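Local coordinates for protein enoyl-CoA hydratase (Bacillus halodurans, PDB 3LKE) that probably catalyses the hydration of enoyl-CoA thioesters as a crotonase-fold enzyme, at residues C187-K190 with Q191-Q194; V197-Y200 with L201-V204; D70-I73 with C74-Q78; E246-K249 with R250-L254; C93-E96 with I97-P101. All coordinates share one frame; numbering follows the deposited sequence.

Contact 1: C187-K190 with Q191-Q194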
loop_
_atom_site.group_PDB
_atom_site.type_symbol
_atom_site.label_atom_id
_atom_site.label_comp_id
_atom_site.label_asym_id
_atom_site.label_seq_id
_atom_site.Cartn_x
_atom_site.Cartn_y
_atom_site.Cartn_z
ATOM N N CYS A 187 8.486 23.225 -6.567
ATOM C CA CYS A 187 8.637 24.448 -7.356
ATOM C C CYS A 187 9.931 25.139 -6.938
ATOM O O CYS A 187 10.300 25.118 -5.764
ATOM C CB CYS A 187 7.445 25.373 -7.164
ATOM S SG CYS A 187 5.915 24.655 -7.756
ATOM N N GLU A 188 10.629 25.740 -7.900
ATOM C CA GLU A 188 11.962 26.286 -7.632
ATOM C C GLU A 188 11.977 27.574 -6.799
ATOM O O GLU A 188 12.932 27.817 -6.058
ATOM C CB GLU A 188 12.729 26.485 -8.944
ATOM C CG GLU A 188 12.857 25.220 -9.780
ATOM C CD GLU A 188 13.969 24.297 -9.306
ATOM O OE1 GLU A 188 14.217 24.210 -8.087
ATOM O OE2 GLU A 188 14.605 23.658 -10.165
ATOM N N ASN A 189 10.929 28.392 -6.909
ATOM C CA ASN A 189 10.867 29.663 -6.196
ATOM C C ASN A 189 9.436 30.140 -5.969
ATOM O O ASN A 189 8.486 29.552 -6.486
ATOM C CB ASN A 189 11.630 30.727 -6.978
ATOM C CG ASN A 189 11.052 30.938 -8.352
ATOM O OD1 ASN A 189 9.888 31.308 -8.488
ATOM N ND2 ASN A 189 11.847 30.671 -9.381
ATOM N N LYS A 190 9.292 31.216 -5.205
ATOM C CA LYS A 190 7.982 31.722 -4.821
ATOM C C LYS A 190 7.087 32.119 -5.999
ATOM O O LYS A 190 5.870 31.904 -5.965
ATOM C CB LYS A 190 8.140 32.917 -3.878
ATOM C CG LYS A 190 6.834 33.571 -3.508
ATOM C CD LYS A 190 7.062 34.691 -2.497
ATOM C CE LYS A 190 5.756 35.308 -2.045
ATOM N NZ LYS A 190 5.991 36.346 -0.999
ATOM N N GLN A 191 7.687 32.735 -7.018
ATOM C CA GLN A 191 6.956 33.139 -8.217
ATOM C C GLN A 191 6.410 31.939 -8.985
ATOM O O GLN A 191 5.244 31.920 -9.389
ATOM C CB GLN A 191 7.869 33.943 -9.139
ATOM C CG GLN A 191 8.013 35.388 -8.742
ATOM C CD GLN A 191 6.770 36.193 -9.066
ATOM O OE1 GLN A 191 5.740 36.069 -8.395
ATOM N NE2 GLN A 191 6.856 37.022 -10.106
ATOM N N GLU A 192 7.266 30.950 -9.195
ATOM C CA GLU A 192 6.854 29.727 -9.874
ATOM C C GLU A 192 5.742 29.041 -9.085
ATOM O O GLU A 192 4.751 28.576 -9.655
ATOM C CB GLU A 192 8.038 28.783 -10.043
ATOM C CG GLU A 192 7.669 27.447 -10.674
ATOM C CD GLU A 192 8.783 26.427 -10.575
ATOM O OE1 GLU A 192 9.945 26.823 -10.346
ATOM O OE2 GLU A 192 8.499 25.225 -10.735
ATOM N N LEU A 193 5.897 29.010 -7.764
ATOM C CA LEU A 193 4.897 28.391 -6.900
ATOM C C LEU A 193 3.554 29.108 -6.995
ATOM O O LEU A 193 2.508 28.470 -7.057
ATOM C CB LEU A 193 5.367 28.375 -5.442
ATOM C CG LEU A 193 4.336 27.803 -4.470
ATOM C CD1 LEU A 193 4.121 26.316 -4.754
ATOM C CD2 LEU A 193 4.779 28.021 -3.031
ATOM N N GLN A 194 3.584 30.440 -6.989
ATOM C CA GLN A 194 2.363 31.225 -7.074
ATOM C C GLN A 194 1.586 30.921 -8.360
ATOM O O GLN A 194 0.358 30.826 -8.341
ATOM C CB GLN A 194 2.703 32.721 -6.997
ATOM C CG GLN A 194 1.586 33.593 -6.505
ATOM C CD GLN A 194 2.024 35.039 -6.361
ATOM O OE1 GLN A 194 3.106 35.322 -5.842
ATOM N NE2 GLN A 194 1.185 35.962 -6.821
#
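N189 caps the start of helix 190-205: its amide oxygen OD1 takes the backbone N-H of E192 at 2.7 Å. The bond is almost straight at hydrogen, 174°, while the donor stands somewhat off the carbonyl plane of the amide. N189 can fold back because its CG sits between its own backbone N and carbonyl carbon (chi1 60°), which brings the amide alongside the first helical turn. N189 thus works as an N-cap, and its main chain adds the first i to i+4 bond, from L193 N to N189 O at 2.9 Å. A second side chain answers from the helix. E192 stretches out with CG anti to its backbone N (chi1 177°), and OE1 accepts E188 N at 2.8 Å, approached from above the carboxylate plane. A classical capping box would return this bond to the N-cap residue; here it goes one residue earlier, so two side-chain bonds clasp the chain just ahead of the helix. OE2 of E192 lies 3.5 Å from C187 CA. On the buried side SG of C187 meets CD1 of L193 at 3.9 Å. The E188 and E192 side chains run alongside each other, but their strongly turned carboxylates are not in contact, and that of E188 pairs with R130. Strand 185-187, outermost within this chain in the six-stranded sheet, is hydrogen-bonded through C187 to A128 and R130, and L193 rests on I127 and L129, so the turn swings the chain from the end of the strand into a helix lying against strand 125-129.

Contact 2: V197-Y200 with L201-V204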
loop_
_atom_site.group_PDB
_atom_site.type_symbol
_atom_site.label_atom_id
_atom_site.label_comp_id
_atom_site.label_asym_id
_atom_site.label_seq_id
_atom_site.Cartn_x
_atom_site.Cartn_y
_atom_site.Cartn_z
ATOM N N VAL A 197 0.128 27.151 -8.281
ATOM C CA VAL A 197 -1.069 27.122 -7.447
ATOM C C VAL A 197 -2.280 27.729 -8.151
ATOM O O VAL A 197 -3.391 27.206 -8.076
ATOM C CB VAL A 197 -0.824 27.836 -6.109
ATOM C CG1 VAL A 197 -2.099 27.913 -5.306
ATOM C CG2 VAL A 197 0.262 27.101 -5.313
ATOM N N LYS A 198 -2.060 28.849 -8.830
ATOM C CA LYS A 198 -3.099 29.464 -9.642
ATOM C C LYS A 198 -3.690 28.445 -10.616
ATOM O O LYS A 198 -4.904 28.262 -10.688
ATOM C CB LYS A 198 -2.499 30.646 -10.407
ATOM C CG LYS A 198 -3.353 31.211 -11.530
ATOM C CD LYS A 198 -2.568 32.288 -12.275
ATOM C CE LYS A 198 -3.315 32.802 -13.498
ATOM N NZ LYS A 198 -4.566 33.511 -13.124
ATOM N N ASN A 199 -2.815 27.780 -11.353
ATOM C CA ASN A 199 -3.232 26.814 -12.361
ATOM C C ASN A 199 -3.897 25.593 -11.734
ATOM O O ASN A 199 -4.892 25.080 -12.249
ATOM C CB ASN A 199 -2.038 26.397 -13.217
ATOM C CG ASN A 199 -1.485 27.549 -14.035
ATOM O OD1 ASN A 199 -2.227 28.424 -14.461
ATOM N ND2 ASN A 199 -0.179 27.543 -14.263
ATOM N N TYR A 200 -3.359 25.140 -10.609
ATOM C CA TYR A 200 -3.902 23.959 -9.953
ATOM C C TYR A 200 -5.315 24.239 -9.452
ATOM O O TYR A 200 -6.220 23.427 -9.628
ATOM C CB TYR A 200 -2.980 23.525 -8.808
ATOM C CG TYR A 200 -3.455 22.323 -8.008
ATOM C CD1 TYR A 200 -3.071 21.035 -8.360
ATOM C CD2 TYR A 200 -4.254 22.487 -6.884
ATOM C CE1 TYR A 200 -3.500 19.925 -7.615
ATOM C CE2 TYR A 200 -4.682 21.387 -6.136
ATOM C CZ TYR A 200 -4.298 20.124 -6.506
ATOM O OH TYR A 200 -4.737 19.051 -5.745
ATOM N N LEU A 201 -5.511 25.398 -8.833
ATOM C CA LEU A 201 -6.829 25.765 -8.340
ATOM C C LEU A 201 -7.816 25.977 -9.484
ATOM O O LEU A 201 -9.010 25.722 -9.339
ATOM C CB LEU A 201 -6.751 27.011 -7.462
ATOM C CG LEU A 201 -5.978 26.818 -6.159
ATOM C CD1 LEU A 201 -5.922 28.123 -5.383
ATOM C CD2 LEU A 201 -6.595 25.687 -5.318
ATOM N N LYS A 202 -7.305 26.455 -10.614
ATOM C CA LYS A 202 -8.123 26.615 -11.806
ATOM C C LYS A 202 -8.657 25.251 -12.250
ATOM O O LYS A 202 -9.831 25.124 -12.595
ATOM C CB LYS A 202 -7.310 27.267 -12.926
ATOM C CG LYS A 202 -8.057 27.413 -14.242
ATOM C CD LYS A 202 -7.077 27.595 -15.397
ATOM C CE LYS A 202 -6.082 28.722 -15.106
ATOM N NZ LYS A 202 -4.970 28.753 -16.097
ATOM N N ALA A 203 -7.793 24.234 -12.216
ATOM C CA ALA A 203 -8.180 22.873 -12.591
ATOM C C ALA A 203 -9.230 22.326 -11.636
ATOM O O ALA A 203 -10.208 21.709 -12.060
ATOM C CB ALA A 203 -6.968 21.965 -12.624
ATOM N N VAL A 204 -9.021 22.554 -10.343
ATOM C CA VAL A 204 -9.997 22.159 -9.340
ATOM C C VAL A 204 -11.356 22.819 -9.577
ATOM O O VAL A 204 -12.393 22.165 -9.458
ATOM C CB VAL A 204 -9.512 22.475 -7.912
ATOM C CG1 VAL A 204 -10.550 22.058 -6.887
ATOM C CG2 VAL A 204 -8.188 21.788 -7.639
#
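V197 and L201 stand side by side one turn apart on helix 190-205, an amphipathic helix packed against the central sheet of the crotonase fold. CG1 of V197 and CD1 of L201 meet at 3.8 Å and form one apolar bump. L201 also covers the helix's own backbone: its CG nestles 3.2 Å from V197 O, the acceptor of its N-H. The bump fits among strands 103-108, 51-56 and 14-19, V197 on L107 and L201 on S51, I53, A14 and Y16. Next to it Y200 and V204 make a second swelling. With CG anti to its backbone N (chi1 178°), the tyrosine puts its ring out from the helix, leaning toward V204, and Y200 CE2 touches V204 CG2 at 3.8 Å in an oblique approach. Both residues reach V103 of the sheet and L167 of the second subunit, so this part of the helix is wedged between fold and trimer partner; there A203 O accepts from H139 NE2 of that subunit. The outer face is polar. The chain of K202 bends at chi3, about CG-CD, and K202 NZ donates to N199 OD1 at 3.2 Å. With an alanine here in place of N199, the K202 ammonium would probably lose this amide partner and be freer to turn. In the bond as it stands, K202 NZ is tilted 30° from the carbonyl plane of the N199 amide.

Contact 3: D70-I73 with C74-Q78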
loop_
_atom_site.group_PDB
_atom_site.type_symbol
_atom_site.label_atom_id
_atom_site.label_comp_id
_atom_site.label_asym_id
_atom_site.label_seq_id
_atom_site.Cartn_x
_atom_site.Cartn_y
_atom_site.Cartn_z
ATOM N N ASP A 70 8.840 23.689 24.687
ATOM C CA ASP A 70 7.463 23.410 25.083
ATOM C C ASP A 70 7.299 21.935 25.465
ATOM O O ASP A 70 6.632 21.611 26.450
ATOM C CB ASP A 70 6.488 23.808 23.975
ATOM C CG ASP A 70 6.387 25.312 23.812
ATOM O OD1 ASP A 70 6.507 26.017 24.835
ATOM O OD2 ASP A 70 6.192 25.789 22.674
ATOM N N LEU A 71 7.916 21.046 24.692
ATOM C CA LEU A 71 7.898 19.627 25.036
ATOM C C LEU A 71 8.572 19.398 26.388
ATOM O O LEU A 71 8.101 18.599 27.195
ATOM C CB LEU A 71 8.582 18.784 23.957
ATOM C CG LEU A 71 7.926 18.841 22.575
ATOM C CD1 LEU A 71 8.869 18.282 21.525
ATOM C CD2 LEU A 71 6.589 18.117 22.560
ATOM N N LEU A 72 9.665 20.111 26.637
ATOM C CA LEU A 72 10.355 20.022 27.920
ATOM C C LEU A 72 9.435 20.414 29.072
ATOM O O LEU A 72 9.478 19.810 30.145
ATOM C CB LEU A 72 11.607 20.892 27.920
ATOM C CG LEU A 72 12.424 20.892 29.210
ATOM C CD1 LEU A 72 12.662 19.469 29.721
ATOM C CD2 LEU A 72 13.742 21.620 28.995
ATOM N N ILE A 73 8.600 21.419 28.847
ATOM C CA ILE A 73 7.612 21.822 29.842
ATOM C C ILE A 73 6.639 20.680 30.143
ATOM O O ILE A 73 6.383 20.359 31.305
ATOM C CB ILE A 73 6.853 23.087 29.401
ATOM C CG1 ILE A 73 7.776 24.307 29.504
ATOM C CG2 ILE A 73 5.597 23.289 30.244
ATOM C CD1 ILE A 73 7.286 25.519 28.748
ATOM N N CYS A 74 6.111 20.057 29.096
ATOM C CA CYS A 74 5.219 18.912 29.264
ATOM C C CYS A 74 5.873 17.738 29.987
ATOM O O CYS A 74 5.210 17.020 30.731
ATOM C CB CYS A 74 4.676 18.447 27.912
ATOM S SG CYS A 74 3.486 19.574 27.174
ATOM N N ALA A 75 7.167 17.525 29.761
ATOM C CA ALA A 75 7.867 16.450 30.453
ATOM C C ALA A 75 8.046 16.797 31.926
ATOM O O ALA A 75 8.143 15.912 32.771
ATOM C CB ALA A 75 9.218 16.183 29.811
ATOM N N SER A 76 8.085 18.094 32.220
ATOM C CA SER A 76 8.313 18.582 33.582
ATOM C C SER A 76 7.014 18.738 34.367
ATOM O O SER A 76 7.039 18.904 35.585
ATOM C CB SER A 76 9.045 19.931 33.549
ATOM O OG SER A 76 10.230 19.859 32.773
ATOM N N ASP A 77 5.884 18.701 33.668
ATOM C CA ASP A 77 4.585 18.894 34.306
ATOM C C ASP A 77 4.329 17.832 35.370
ATOM O O ASP A 77 4.828 16.708 35.272
ATOM C CB ASP A 77 3.457 18.856 33.268
ATOM C CG ASP A 77 3.179 20.211 32.644
ATOM O OD1 ASP A 77 2.565 20.242 31.556
ATOM O OD2 ASP A 77 3.566 21.242 33.237
ATOM N N GLN A 78 3.541 18.194 36.379
ATOM C CA GLN A 78 3.144 17.254 37.420
ATOM C C GLN A 78 2.084 16.280 36.904
ATOM O O GLN A 78 2.150 15.078 37.172
ATOM C CB GLN A 78 2.614 18.004 38.644
ATOM C CG GLN A 78 3.647 18.869 39.363
ATOM C CD GLN A 78 4.731 18.046 40.038
ATOM O OE1 GLN A 78 5.781 17.774 39.449
ATOM N NE2 GLN A 78 4.480 17.643 41.280
#
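The flat carboxylate of D77 lies close to the carbonyl of I73, with D77 CG 3.5 Å from I73 O. This is the C-terminal turn of helix 68-76 in the crotonase-like fold, closed by a serine hydroxyl bonded to the carbonyl four residues back; D77 is the first residue to leave helical angles. Of the preceding peptide carbonyls, that of L71 is met in its plane by A75 N, at 2.9 Å. The carbonyl of L72 is used differently: S76 OG donates to L72 O from a position tilted 31° out of the carbonyl plane. The backbone N of S76 adds a weak bond to the same oxygen and another weak one to I73 O, so the hydroxyl adds a bond where the backbone bonds of S76 are weak. The serine can do this because its OG sits anti to the carbonyl carbon, beside its own N (chi1 -53°), facing back down the helix. Elsewhere the helix leans on its neighbours: L71 and A75 pack on L251 and F242, L72 on E252 and A75 on K248 of helix 245-253, and D70 pairs with K24. C74 tucks its CB 3.5 Å from L71 O. The S76 OG to L72 O bond is short, 2.7 Å, and CD1 of L72 lies 3.9 Å from the same OG.

Contact 4: E246-K249 with R250-L254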
loop_
_atom_site.group_PDB
_atom_site.type_symbol
_atom_site.label_atom_id
_atom_site.label_comp_id
_atom_site.label_asym_id
_atom_site.label_seq_id
_atom_site.Cartn_x
_atom_site.Cartn_y
_atom_site.Cartn_z
ATOM N N GLU A 246 13.643 9.456 31.267
ATOM C CA GLU A 246 14.542 9.503 30.114
ATOM C C GLU A 246 14.148 10.605 29.123
ATOM O O GLU A 246 15.010 11.231 28.501
ATOM C CB GLU A 246 14.573 8.149 29.396
ATOM C CG GLU A 246 15.462 8.118 28.159
ATOM C CD GLU A 246 16.943 8.201 28.490
ATOM O OE1 GLU A 246 17.310 7.963 29.659
ATOM O OE2 GLU A 246 17.743 8.495 27.580
ATOM N N ILE A 247 12.845 10.820 28.973
ATOM C CA ILE A 247 12.330 11.789 28.010
ATOM C C ILE A 247 12.658 13.207 28.485
ATOM O O ILE A 247 13.136 14.040 27.711
ATOM C CB ILE A 247 10.807 11.618 27.792
ATOM C CG1 ILE A 247 10.506 10.467 26.812
ATOM C CG2 ILE A 247 10.199 12.891 27.232
ATOM C CD1 ILE A 247 11.062 9.108 27.202
ATOM N N LYS A 248 12.420 13.475 29.766
ATOM C CA LYS A 248 12.796 14.774 30.335
ATOM C C LYS A 248 14.295 14.992 30.145
ATOM O O LYS A 248 14.726 16.050 29.685
ATOM C CB LYS A 248 12.435 14.830 31.823
ATOM C CG LYS A 248 12.788 16.133 32.526
ATOM C CD LYS A 248 12.369 16.063 33.993
ATOM C CE LYS A 248 12.694 17.342 34.747
ATOM N NZ LYS A 248 11.899 18.500 34.252
ATOM N N LYS A 249 15.084 13.981 30.491
ATOM C CA LYS A 249 16.534 14.059 30.365
ATOM C C LYS A 249 16.938 14.362 28.927
ATOM O O LYS A 249 17.808 15.202 28.682
ATOM C CB LYS A 249 17.188 12.758 30.837
ATOM C CG LYS A 249 18.704 12.759 30.766
ATOM C CD LYS A 249 19.263 11.359 30.953
ATOM C CE LYS A 249 20.763 11.399 31.202
ATOM N NZ LYS A 249 21.464 12.274 30.226
ATOM N N ARG A 250 16.303 13.683 27.976
ATOM C CA ARG A 250 16.662 13.852 26.574
ATOM C C ARG A 250 16.284 15.239 26.068
ATOM O O ARG A 250 17.090 15.914 25.430
ATOM C CB ARG A 250 16.023 12.760 25.707
ATOM C CG ARG A 250 16.795 11.454 25.743
ATOM C CD ARG A 250 16.100 10.323 24.975
ATOM N NE ARG A 250 16.841 9.073 25.142
ATOM C CZ ARG A 250 17.410 8.383 24.157
ATOM N NH1 ARG A 250 17.315 8.782 22.899
ATOM N NH2 ARG A 250 18.073 7.273 24.440
ATOM N N LEU A 251 15.058 15.657 26.356
ATOM C CA LEU A 251 14.600 16.980 25.956
ATOM C C LEU A 251 15.476 18.056 26.588
ATOM O O LEU A 251 15.766 19.078 25.962
ATOM C CB LEU A 251 13.140 17.189 26.358
ATOM C CG LEU A 251 12.105 16.360 25.601
ATOM C CD1 LEU A 251 10.716 16.616 26.150
ATOM C CD2 LEU A 251 12.164 16.656 24.098
ATOM N N GLU A 252 15.896 17.819 27.828
ATOM C CA GLU A 252 16.723 18.777 28.557
ATOM C C GLU A 252 18.060 18.989 27.868
ATOM O O GLU A 252 18.596 20.097 27.865
ATOM C CB GLU A 252 16.944 18.322 30.005
ATOM C CG GLU A 252 15.918 18.846 30.986
ATOM C CD GLU A 252 15.989 18.153 32.334
ATOM O OE1 GLU A 252 16.648 17.091 32.427
ATOM O OE2 GLU A 252 15.380 18.664 33.299
ATOM N N ALA A 253 18.595 17.926 27.280
ATOM C CA ALA A 253 19.891 18.005 26.616
ATOM C C ALA A 253 19.779 18.681 25.252
ATOM O O ALA A 253 20.609 19.519 24.891
ATOM C CB ALA A 253 20.505 16.619 26.486
ATOM N N LEU A 254 18.745 18.319 24.500
ATOM C CA LEU A 254 18.517 18.899 23.183
ATOM C C LEU A 254 18.322 20.410 23.271
ATOM O O LEU A 254 18.492 21.124 22.281
ATOM C CB LEU A 254 17.310 18.243 22.507
ATOM C CG LEU A 254 17.455 16.756 22.189
ATOM C CD1 LEU A 254 16.142 16.159 21.698
ATOM C CD2 LEU A 254 18.562 16.537 21.166
#
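E246 OE2 and R250 NE form a salt bridge one helical turn apart, 2.7 Å long, on helix 245-253. The carboxylate oxygen uses its anti lone pair, and it comes to the guanidinium at the edge, near its plane, with the two flat groups 63° apart. A bend at chi2 of E246 (70°) turns its carboxylate toward the arginine, whose chain is extended from CG to NE and passes close over E246 O, with R250 CG at 3.3 Å. The two terminal nitrogens of the guanidinium meet main-chain oxygens: NH1 donates to K140 O and to E206 O of the third subunit, and NH2 makes a weak bond to G207 O of that subunit. Y208 of the same neighbour packs on E246, I247 and R250. A methionine in place of R250 would remove the charge, which would probably leave E246 without its mate and those carbonyls of K140 and the third subunit without their donor. On the next face I247 CG2 and L251 CD1 lie side by side at 3.9 Å, L251 continuing onto L71 of helix 68-76. Around the helix K248 and E252 pair more loosely. K248 NZ stands 3.6 Å from E252 OE2, a long salt bridge, while K248 CE comes within 3.3 Å of the same oxygen. The chemistry is lopsided: one pair is short and directional and tied to another subunit, which is likely to fix the rotation of the guanidinium, whereas the lysine pair probably relies more on the attraction of opposite charges than on a directed bond.

Contact 5: C93-E96 with I97-P101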
loop_
_atom_site.group_PDB
_atom_site.type_symbol
_atom_site.label_atom_id
_atom_site.label_comp_id
_atom_site.label_asym_id
_atom_site.label_seq_id
_atom_site.Cartn_x
_atom_site.Cartn_y
_atom_site.Cartn_z
ATOM N N CYS A 93 -7.008 18.926 14.435
ATOM C CA CYS A 93 -6.557 19.568 13.202
ATOM C C CYS A 93 -6.255 18.514 12.131
ATOM O O CYS A 93 -6.697 18.628 10.994
ATOM C CB CYS A 93 -5.312 20.404 13.438
ATOM S SG CYS A 93 -5.625 21.886 14.424
ATOM N N VAL A 94 -5.488 17.493 12.500
ATOM C CA VAL A 94 -5.134 16.445 11.525
ATOM C C VAL A 94 -6.375 15.746 10.952
ATOM O O VAL A 94 -6.499 15.545 9.740
ATOM C CB VAL A 94 -4.181 15.382 12.135
ATOM C CG1 VAL A 94 -3.983 14.223 11.153
ATOM C CG2 VAL A 94 -2.843 16.013 12.512
ATOM N N LEU A 95 -7.290 15.374 11.835
ATOM C CA LEU A 95 -8.471 14.616 11.443
ATOM C C LEU A 95 -9.385 15.471 10.565
ATOM O O LEU A 95 -9.923 14.998 9.570
ATOM C CB LEU A 95 -9.202 14.108 12.692
ATOM C CG LEU A 95 -10.306 13.072 12.479
ATOM C CD1 LEU A 95 -9.783 11.897 11.675
ATOM C CD2 LEU A 95 -10.848 12.626 13.842
ATOM N N GLU A 96 -9.536 16.740 10.936
ATOM C CA GLU A 96 -10.389 17.687 10.195
ATOM C C GLU A 96 -9.845 18.065 8.821
ATOM O O GLU A 96 -10.605 18.335 7.898
ATOM C CB GLU A 96 -10.624 18.945 11.030
ATOM C CG GLU A 96 -11.245 18.653 12.370
ATOM C CD GLU A 96 -12.734 18.900 12.392
ATOM O OE1 GLU A 96 -13.312 19.194 11.318
ATOM O OE2 GLU A 96 -13.319 18.790 13.487
ATOM N N ILE A 97 -8.528 18.071 8.673
ATOM C CA ILE A 97 -7.952 18.211 7.345
ATOM C C ILE A 97 -8.266 16.949 6.558
ATOM O O ILE A 97 -8.806 17.016 5.465
ATOM C CB ILE A 97 -6.427 18.407 7.401
ATOM C CG1 ILE A 97 -6.099 19.737 8.084
ATOM C CG2 ILE A 97 -5.811 18.376 5.992
ATOM C CD1 ILE A 97 -4.628 19.919 8.379
ATOM N N PHE A 98 -7.942 15.803 7.144
ATOM C CA PHE A 98 -8.125 14.531 6.467
ATOM C C PHE A 98 -9.550 14.328 5.967
ATOM O O PHE A 98 -9.761 13.808 4.877
ATOM C CB PHE A 98 -7.754 13.377 7.394
ATOM C CG PHE A 98 -7.690 12.052 6.693
ATOM C CD1 PHE A 98 -6.592 11.715 5.917
ATOM C CD2 PHE A 98 -8.723 11.136 6.819
ATOM C CE1 PHE A 98 -6.529 10.483 5.278
ATOM C CE2 PHE A 98 -8.663 9.894 6.171
ATOM C CZ PHE A 98 -7.568 9.576 5.410
ATOM N N THR A 99 -10.530 14.723 6.770
ATOM C CA THR A 99 -11.923 14.495 6.408
ATOM C C THR A 99 -12.538 15.692 5.685
ATOM O O THR A 99 -13.751 15.748 5.489
ATOM C CB THR A 99 -12.801 14.157 7.635
ATOM O OG1 THR A 99 -12.696 15.200 8.617
ATOM C CG2 THR A 99 -12.383 12.827 8.273
ATOM N N SER A 100 -11.714 16.663 5.308
ATOM C CA SER A 100 -12.238 17.801 4.554
ATOM C C SER A 100 -12.849 17.345 3.235
ATOM O O SER A 100 -12.267 16.518 2.536
ATOM C CB SER A 100 -11.139 18.812 4.261
ATOM O OG SER A 100 -11.645 19.879 3.461
ATOM N N PRO A 101 -14.029 17.882 2.888
ATOM C CA PRO A 101 -14.657 17.646 1.579
ATOM C C PRO A 101 -14.034 18.483 0.457
ATOM O O PRO A 101 -14.280 18.231 -0.729
ATOM C CB PRO A 101 -16.104 18.086 1.810
ATOM C CG PRO A 101 -15.988 19.170 2.851
ATOM C CD PRO A 101 -14.872 18.717 3.770
#
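I97 packs tightly over the carbonyl of C93: its CG1 is 3.2 Å from C93 O and CD1 is 3.6 Å away. That oxygen also receives I97 N, so the branch covers the very bond its own backbone makes. CG1 lies anti to the carbonyl carbon (chi1 -65°), which carries it back along the helix over the preceding turn. Beyond it the isoleucine meets I40 of helix 30-45 and A122 and C123. F98 belongs to the same close side: its CB lies 3.4 Å from V94 O, and its ring goes on to A223 and L227 of helix 223-241 and forms a cation-pi pair with K220. These two residues close helix 81-98, which contacts helices 30-45 and 223-241 in the crotonase fold; T99 is the first residue out of helical geometry. The solvent side is that of T99. T99 OG1 and T99 N both donate to L95 O, each at 2.9 Å, and they reach it from opposite faces of the carbonyl plane. OG1 occupies the crowded position between N and carbonyl carbon (chi1 56°), which turns the hydroxyl back onto the last turn. The apolar touch here is thin, T99 CG2 standing 4.4 Å from L95 CD1. E96, likewise less covered, sends its carboxylate to R41, and its main-chain oxygen accepts from N44 ND2. At S100 the chain is buried again, and S100 OG bonds to N44 OD1.

Contacts 1 and 2 follow each other on helix 190-205, their centres 14 Å apart: one caps its start, the other packs its later turns on the sheet and on the second subunit. Contacts 3 and 4, each within one helix, touch one another well away from them, centres 10 Å apart; L72 CD1 rests 3.5 Å from E252 CG. Contact 4 reaches the third subunit, so contacts 2 and 4, about 45 Å apart between centres, meet two different neighbouring subunits. Contact 5 is nearer the middle, about 21 Å from contact 2 and 28 Å from contact 3, centre to centre. A glycerol, probably from the crystallisation liquor, lies about 3 Å from the F98 side chain.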